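Local coordinates for protein predicted HD superfamily hydrolase (uncultured Thermotogales bacterium, PDB 2PQ7) that is a predicted HD-superfamily hydrolase that binds a pair of iron ions within an all-helical domain, its substrate not being established, at residues K26-P31 with K69-A74; L65-R70 with V78-S83. All blocks are in the same frame, centred on the assembly; numbering follows the deposited sequence. Where two conformers were deposited one is given.

Contact 1 (K26-P31 with K69-A74); sequences KDYDDP and KRPHEA. With PO4 (phosphate ion), chain E; PO4 (phosphate ion), chain F.
Y28 lays its ring against the first turn of the helix that starts at R70. CG stands anti to the backbone N (chi1 178°), which carries the ring across the P71 side chain at about a right angle. CB meets P71 CG and CB; further out, Y28 CD2 comes to 3.7 Å from P71 CG. The ring centre is covered by P71 CA, 4.0 Å from the centroid and 9° off the normal, a CH-pi contact over the face. On the other flank Y28 CE1 reaches A74 CB at 3.8 Å. At the tip, Y28 OH has a weak, long link (3.4 Å) to a water that donates to R70 O and accepts from R70 NH1 at 3.0 Å.

R70 starts toward Y28, but its chain bends at its second torsion and leads the guanidinium away to the phosphates. R70 NE donates to O3 of the chain E phosphate at 2.9 Å (N-H...O 158°), the straightest of these bonds; NH2 adds a bond to the same O3 and weak ones to O1 of both ions. E73 OE2 lies near NH1 but well out of the guanidinium plane, a long, purely electrostatic pairing. Cut back to an alanine, R70 would probably leave both phosphates short of a charged partner, though the irons still hold the chain E ion, and the water would lose its NH1 donor. This CH-pi packing of a tyrosine on a proline in a helix's first turn joins the loop before helix 35-52 to the N-terminal turn of helix 70-76, at the surface beside the di-iron site of an HD domain.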
loop_
_atom_site.group_PDB
_atom_site.type_symbol
_atom_site.label_atom_id
_atom_site.label_comp_id
_atom_site.label_asym_id
_atom_site.label_seq_id
_atom_site.Cartn_x
_atom_site.Cartn_y
_atom_site.Cartn_z
ATOM N N LYS A 26 -26.019 0.816 -7.725
ATOM C CA LYS A 26 -25.825 1.658 -8.907
ATOM C C LYS A 26 -25.833 3.083 -8.418
ATOM O O LYS A 26 -26.773 3.483 -7.758
ATOM C CB LYS A 26 -26.951 1.392 -9.909
ATOM C CG LYS A 26 -26.800 2.123 -11.226
ATOM C CD LYS A 26 -27.618 1.449 -12.341
ATOM N N ASP A 27 -24.783 3.839 -8.688
ATOM C CA ASP A 27 -24.724 5.239 -8.184
ATOM C C ASP A 27 -24.579 5.441 -6.647
ATOM O O ASP A 27 -24.978 6.473 -6.107
ATOM C CB ASP A 27 -25.924 6.066 -8.695
ATOM N N TYR A 28 -24.058 4.447 -5.943
ATOM C CA TYR A 28 -23.683 4.614 -4.550
ATOM C C TYR A 28 -22.179 4.333 -4.575
ATOM O O TYR A 28 -21.751 3.174 -4.637
ATOM C CB TYR A 28 -24.390 3.622 -3.645
ATOM C CG TYR A 28 -23.968 3.756 -2.205
ATOM C CD1 TYR A 28 -24.222 4.902 -1.493
ATOM C CD2 TYR A 28 -23.319 2.721 -1.553
ATOM C CE1 TYR A 28 -23.846 5.020 -0.170
ATOM C CE2 TYR A 28 -22.964 2.824 -0.225
ATOM C CZ TYR A 28 -23.230 3.970 0.459
ATOM O OH TYR A 28 -22.860 4.074 1.756
ATOM N N ASP A 29 -21.384 5.395 -4.532
ATOM C CA ASP A 29 -19.926 5.272 -4.720
ATOM C C ASP A 29 -19.057 5.578 -3.508
ATOM O O ASP A 29 -17.847 5.796 -3.677
ATOM C CB ASP A 29 -19.479 6.184 -5.887
ATOM N N ASP A 30 -19.640 5.624 -2.312
ATOM C CA ASP A 30 -18.858 5.860 -1.112
ATOM C C ASP A 30 -17.807 4.746 -1.047
ATOM O O ASP A 30 -18.159 3.573 -0.904
ATOM C CB ASP A 30 -19.752 5.857 0.126
ATOM C CG ASP A 30 -19.001 6.170 1.391
ATOM O OD1 ASP A 30 -17.774 5.945 1.460
ATOM O OD2 ASP A 30 -19.652 6.618 2.350
ATOM N N PRO A 31 -16.503 5.114 -1.137
ATOM C CA PRO A 31 -15.431 4.113 -1.165
ATOM C C PRO A 31 -15.345 3.268 0.099
ATOM O O PRO A 31 -14.762 2.182 0.070
ATOM C CB PRO A 31 -14.166 4.962 -1.325
ATOM C CG PRO A 31 -14.530 6.272 -0.743
ATOM C CD PRO A 31 -15.945 6.480 -1.174
ATOM N N LYS A 69 -28.881 -2.776 1.794
ATOM C CA LYS A 69 -29.639 -1.610 2.164
ATOM C C LYS A 69 -28.731 -0.480 2.656
ATOM O O LYS A 69 -29.215 0.528 3.220
ATOM C CB LYS A 69 -30.750 -1.958 3.140
ATOM C CG LYS A 69 -31.884 -2.722 2.534
ATOM C CD LYS A 69 -32.786 -1.804 1.718
ATOM C CE LYS A 69 -33.879 -2.643 1.089
ATOM N NZ LYS A 69 -34.868 -1.782 0.408
ATOM N N ARG A 70 -27.442 -0.594 2.410
ATOM C CA ARG A 70 -26.529 0.513 2.758
ATOM C C ARG A 70 -26.856 1.794 1.985
ATOM O O ARG A 70 -26.890 2.875 2.556
ATOM C CB ARG A 70 -25.052 0.150 2.559
ATOM C CG ARG A 70 -24.340 -0.253 3.775
ATOM C CD ARG A 70 -24.008 0.952 4.598
ATOM N NE ARG A 70 -23.245 0.596 5.779
ATOM C CZ ARG A 70 -22.919 1.450 6.739
ATOM N NH1 ARG A 70 -23.298 2.714 6.665
ATOM N NH2 ARG A 70 -22.226 1.025 7.790
ATOM N N PRO A 71 -27.044 1.671 0.680
ATOM C CA PRO A 71 -27.415 2.883 -0.042
ATOM C C PRO A 71 -28.715 3.491 0.495
ATOM O O PRO A 71 -28.809 4.705 0.670
ATOM C CB PRO A 71 -27.587 2.363 -1.486
ATOM C CG PRO A 71 -26.648 1.207 -1.566
ATOM C CD PRO A 71 -26.780 0.538 -0.229
ATOM N N HIS A 72 -29.685 2.637 0.855
ATOM C CA HIS A 72 -30.921 3.110 1.399
ATOM C C HIS A 72 -30.704 3.815 2.745
ATOM O O HIS A 72 -31.350 4.843 2.982
ATOM C CB HIS A 72 -31.906 1.954 1.493
ATOM C CG HIS A 72 -33.203 2.317 2.137
ATOM N ND1 HIS A 72 -34.229 2.924 1.442
ATOM C CD2 HIS A 72 -33.641 2.153 3.405
ATOM C CE1 HIS A 72 -35.246 3.121 2.265
ATOM N NE2 HIS A 72 -34.914 2.668 3.459
ATOM N N GLU A 73 -29.777 3.314 3.558
ATOM C CA GLU A 73 -29.461 3.964 4.850
ATOM C C GLU A 73 -28.851 5.357 4.603
ATOM O O GLU A 73 -29.166 6.290 5.323
ATOM C CB GLU A 73 -28.485 3.123 5.677
ATOM C CG GLU A 73 -28.149 3.780 7.001
ATOM C CD GLU A 73 -27.299 2.950 7.923
ATOM O OE1 GLU A 73 -27.388 1.734 7.911
ATOM O OE2 GLU A 73 -26.555 3.544 8.718
ATOM N N ALA A 74 -27.994 5.460 3.608
ATOM C CA ALA A 74 -27.396 6.739 3.265
ATOM C C ALA A 74 -28.467 7.767 2.912
ATOM O O ALA A 74 -28.290 8.959 3.204
ATOM C CB ALA A 74 -26.401 6.566 2.122
HETATM P P PO4 E . -20.406 -1.633 6.065
HETATM O O1 PO4 E . -19.772 -0.699 7.065
HETATM O O2 PO4 E . -20.401 -0.909 4.708
HETATM O O3 PO4 E . -21.854 -1.859 6.505
HETATM O O4 PO4 E . -19.503 -2.852 5.893
HETATM P P PO4 F . -21.271 -2.259 9.723
HETATM O O1 PO4 F . -21.336 -0.737 9.748
HETATM O O2 PO4 F . -20.009 -2.734 9.030
HETATM O O3 PO4 F . -22.497 -2.853 9.057
HETATM O O4 PO4 F . -21.239 -2.709 11.163
HETATM O O HOH W 1 -24.951 3.961 4.475
#

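Contact 2 (L65-R70 with V78-S83); sequences LHDIKR and VDHAES. With FE (Fe (III) ion), chain B; FE (Fe (III) ion), chain C; PO4 (phosphate ion), chain E; PO4 (phosphate ion), chain F.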
loop_
_atom_site.group_PDB
_atom_site.type_symbol
_atom_site.label_atom_id
_atom_site.label_comp_id
_atom_site.label_asym_id
_atom_site.label_seq_id
_atom_site.Cartn_x
_atom_site.Cartn_y
_atom_site.Cartn_z
ATOM N N LEU A 65 -26.048 -10.175 0.414
ATOM C CA LEU A 65 -27.156 -9.317 0.818
ATOM C C LEU A 65 -26.918 -8.436 2.042
ATOM O O LEU A 65 -27.693 -7.512 2.277
ATOM C CB LEU A 65 -28.392 -10.158 1.094
ATOM C CG LEU A 65 -28.971 -10.815 -0.149
ATOM C CD1 LEU A 65 -30.093 -11.766 0.260
ATOM C CD2 LEU A 65 -29.423 -9.819 -1.169
ATOM N N HIS A 66 -25.809 -8.640 2.733
ATOM C CA HIS A 66 -25.721 -8.032 4.089
ATOM C C HIS A 66 -25.750 -6.507 4.095
ATOM O O HIS A 66 -26.311 -5.931 4.986
ATOM C CB HIS A 66 -24.538 -8.558 4.883
ATOM C CG HIS A 66 -23.243 -7.874 4.600
ATOM N ND1 HIS A 66 -22.540 -8.047 3.437
ATOM C CD2 HIS A 66 -22.514 -7.019 5.358
ATOM C CE1 HIS A 66 -21.442 -7.305 3.474
ATOM N NE2 HIS A 66 -21.405 -6.663 4.639
ATOM N N ASP A 67 -25.158 -5.877 3.091
ATOM C CA ASP A 67 -25.147 -4.424 2.977
ATOM C C ASP A 67 -26.019 -3.899 1.813
ATOM O O ASP A 67 -25.815 -2.746 1.383
ATOM C CB ASP A 67 -23.717 -3.956 2.806
ATOM C CG ASP A 67 -22.935 -3.942 4.120
ATOM O OD1 ASP A 67 -23.488 -3.909 5.258
ATOM O OD2 ASP A 67 -21.672 -3.910 4.033
ATOM N N ILE A 68 -26.999 -4.702 1.359
ATOM C CA ILE A 68 -27.792 -4.301 0.208
ATOM C C ILE A 68 -28.636 -3.061 0.500
ATOM O O ILE A 68 -28.934 -2.299 -0.410
ATOM C CB ILE A 68 -28.612 -5.455 -0.370
ATOM C CG1 ILE A 68 -28.955 -5.168 -1.859
ATOM C CG2 ILE A 68 -29.877 -5.754 0.462
ATOM C CD1 ILE A 68 -29.777 -6.224 -2.522
ATOM N N LYS A 69 -28.881 -2.776 1.794
ATOM C CA LYS A 69 -29.639 -1.610 2.164
ATOM C C LYS A 69 -28.731 -0.480 2.656
ATOM O O LYS A 69 -29.215 0.528 3.220
ATOM C CB LYS A 69 -30.750 -1.958 3.140
ATOM C CG LYS A 69 -31.884 -2.722 2.534
ATOM C CD LYS A 69 -32.786 -1.804 1.718
ATOM C CE LYS A 69 -33.879 -2.643 1.089
ATOM N NZ LYS A 69 -34.868 -1.782 0.408
ATOM N N ARG A 70 -27.442 -0.594 2.410
ATOM C CA ARG A 70 -26.529 0.513 2.758
ATOM C C ARG A 70 -26.856 1.794 1.985
ATOM O O ARG A 70 -26.890 2.875 2.556
ATOM C CB ARG A 70 -25.052 0.150 2.559
ATOM C CG ARG A 70 -24.340 -0.253 3.775
ATOM C CD ARG A 70 -24.008 0.952 4.598
ATOM N NE ARG A 70 -23.245 0.596 5.779
ATOM C CZ ARG A 70 -22.919 1.450 6.739
ATOM N NH1 ARG A 70 -23.298 2.714 6.665
ATOM N NH2 ARG A 70 -22.226 1.025 7.790
ATOM N N VAL A 78 -32.324 4.871 7.903
ATOM C CA VAL A 78 -32.906 3.602 8.380
ATOM C C VAL A 78 -31.769 2.598 8.461
ATOM O O VAL A 78 -31.010 2.419 7.497
ATOM C CB VAL A 78 -34.010 3.106 7.449
ATOM C CG1 VAL A 78 -34.497 1.754 7.894
ATOM C CG2 VAL A 78 -35.178 4.114 7.430
ATOM N N ASP A 79 -31.646 1.919 9.609
ATOM C CA ASP A 79 -30.553 0.972 9.827
ATOM C C ASP A 79 -30.511 -0.144 8.747
ATOM O O ASP A 79 -31.481 -0.882 8.600
ATOM C CB ASP A 79 -30.702 0.311 11.187
ATOM C CG ASP A 79 -29.768 -0.889 11.382
ATOM O OD1 ASP A 79 -28.579 -0.882 11.039
ATOM O OD2 ASP A 79 -30.251 -1.893 11.922
ATOM N N HIS A 80 -29.390 -0.250 8.068
ATOM C CA HIS A 80 -29.250 -1.183 6.955
ATOM C C HIS A 80 -29.300 -2.668 7.385
ATOM O O HIS A 80 -29.705 -3.553 6.591
ATOM C CB HIS A 80 -28.018 -0.914 6.120
ATOM C CG HIS A 80 -26.711 -1.330 6.727
ATOM N ND1 HIS A 80 -26.058 -0.590 7.699
ATOM C CD2 HIS A 80 -25.923 -2.400 6.476
ATOM C CE1 HIS A 80 -24.934 -1.202 8.033
ATOM N NE2 HIS A 80 -24.812 -2.292 7.279
ATOM N N ALA A 81 -28.893 -2.966 8.612
ATOM C CA ALA A 81 -28.941 -4.354 9.082
ATOM C C ALA A 81 -30.403 -4.806 9.227
ATOM O O ALA A 81 -30.798 -5.910 8.813
ATOM C CB ALA A 81 -28.169 -4.471 10.404
ATOM N N GLU A 82 -31.257 -3.946 9.807
ATOM C CA GLU A 82 -32.695 -4.250 9.969
ATOM C C GLU A 82 -33.436 -4.328 8.618
ATOM O O GLU A 82 -34.280 -5.232 8.365
ATOM C CB GLU A 82 -33.426 -3.184 10.830
ATOM C CG GLU A 82 -32.980 -3.122 12.282
ATOM N N SER A 83 -33.044 -3.271 7.838
ATOM C CA SER A 83 -33.664 -3.174 6.522
ATOM C C SER A 83 -33.257 -4.311 5.589
ATOM O O SER A 83 -34.088 -4.790 4.798
ATOM C CB SER A 83 -33.305 -1.837 5.884
ATOM O OG SER A 83 -34.140 -1.602 4.777
HETATM FE FE FE B . -22.944 -3.483 7.137
HETATM FE FE FE C . -20.243 -4.862 5.257
HETATM P P PO4 E . -20.406 -1.633 6.065
HETATM O O1 PO4 E . -19.772 -0.699 7.065
HETATM O O2 PO4 E . -20.401 -0.909 4.708
HETATM O O3 PO4 E . -21.854 -1.859 6.505
HETATM O O4 PO4 E . -19.503 -2.852 5.893
HETATM P P PO4 F . -21.271 -2.259 9.723
HETATM O O1 PO4 F . -21.336 -0.737 9.748
HETATM O O2 PO4 F . -20.009 -2.734 9.030
HETATM O O3 PO4 F . -22.497 -2.853 9.057
HETATM O O4 PO4 F . -21.239 -2.709 11.163
HETATM O O HOH W 2 -28.293 -4.178 4.256
HETATM O O HOH W 3 -36.071 -0.766 2.992
HETATM O O HOH W 4 -21.311 -4.632 7.020
#
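H66 O and H80 O both receive a hydrogen bond from one water, at 2.7 and 2.8 Å, and the same water accepts from K69 N at 2.9 Å, joining the two backbones. The aliphatic part of K69 runs alongside S83.

D67 OD1 is bound by the chain B iron at 2.0 Å, and H80 NE2 reaches the same ion at 2.2 Å from the facing segment. The two atoms lie close because they share the metal, not through a hydrogen bond. D67 OD2 binds the chain C iron at 2.1 Å, beside H66 NE2, making the carboxylate a bridge between the ions. A second water and the chain E phosphate, through O3 and O4, also bridge them; O3 of the chain F phosphate binds the chain B iron.

H80 CG sits between backbone N and carbonyl carbon (chi1 75°), directing NE2 to the iron, while ND1 faces E73. Over one ring face lies R70: its CG makes a CH-pi contact 3.9 Å from the H80 centroid, and R70 NE approaches H80 CE1 to 3.3 Å, with guanidinium and ring planes 31° apart.

The H...HD...D set (H37, H66, D67, D132) binds one iron, while H80 and H112 add a second, sharing D67: a dinuclear HD-domain site.

From the N terminus, helix 14-25 leads into the loop holding 26-31, and the chain then passes through helices 35-52 and 56-65 before returning at 69-74; contact 1 closes this long loop of 37 intervening residues. Contact 2 starts before contact 1 has closed and is a short closure, only seven residues lying between 65-70 and 78-83, six of them helical. The two spans overlap, sharing K69 and R70, so neither encloses the other. Helix 70-76 is the shared element: 26-31 packs on its start, and helix 80-91 follows it. E73 of contact 1 is probably hydrogen-bonded to H80 of contact 2 (E73 OE1 to H80 ND1, 2.7 Å), linking helix 70-76 to an iron ligand on helix 80-91.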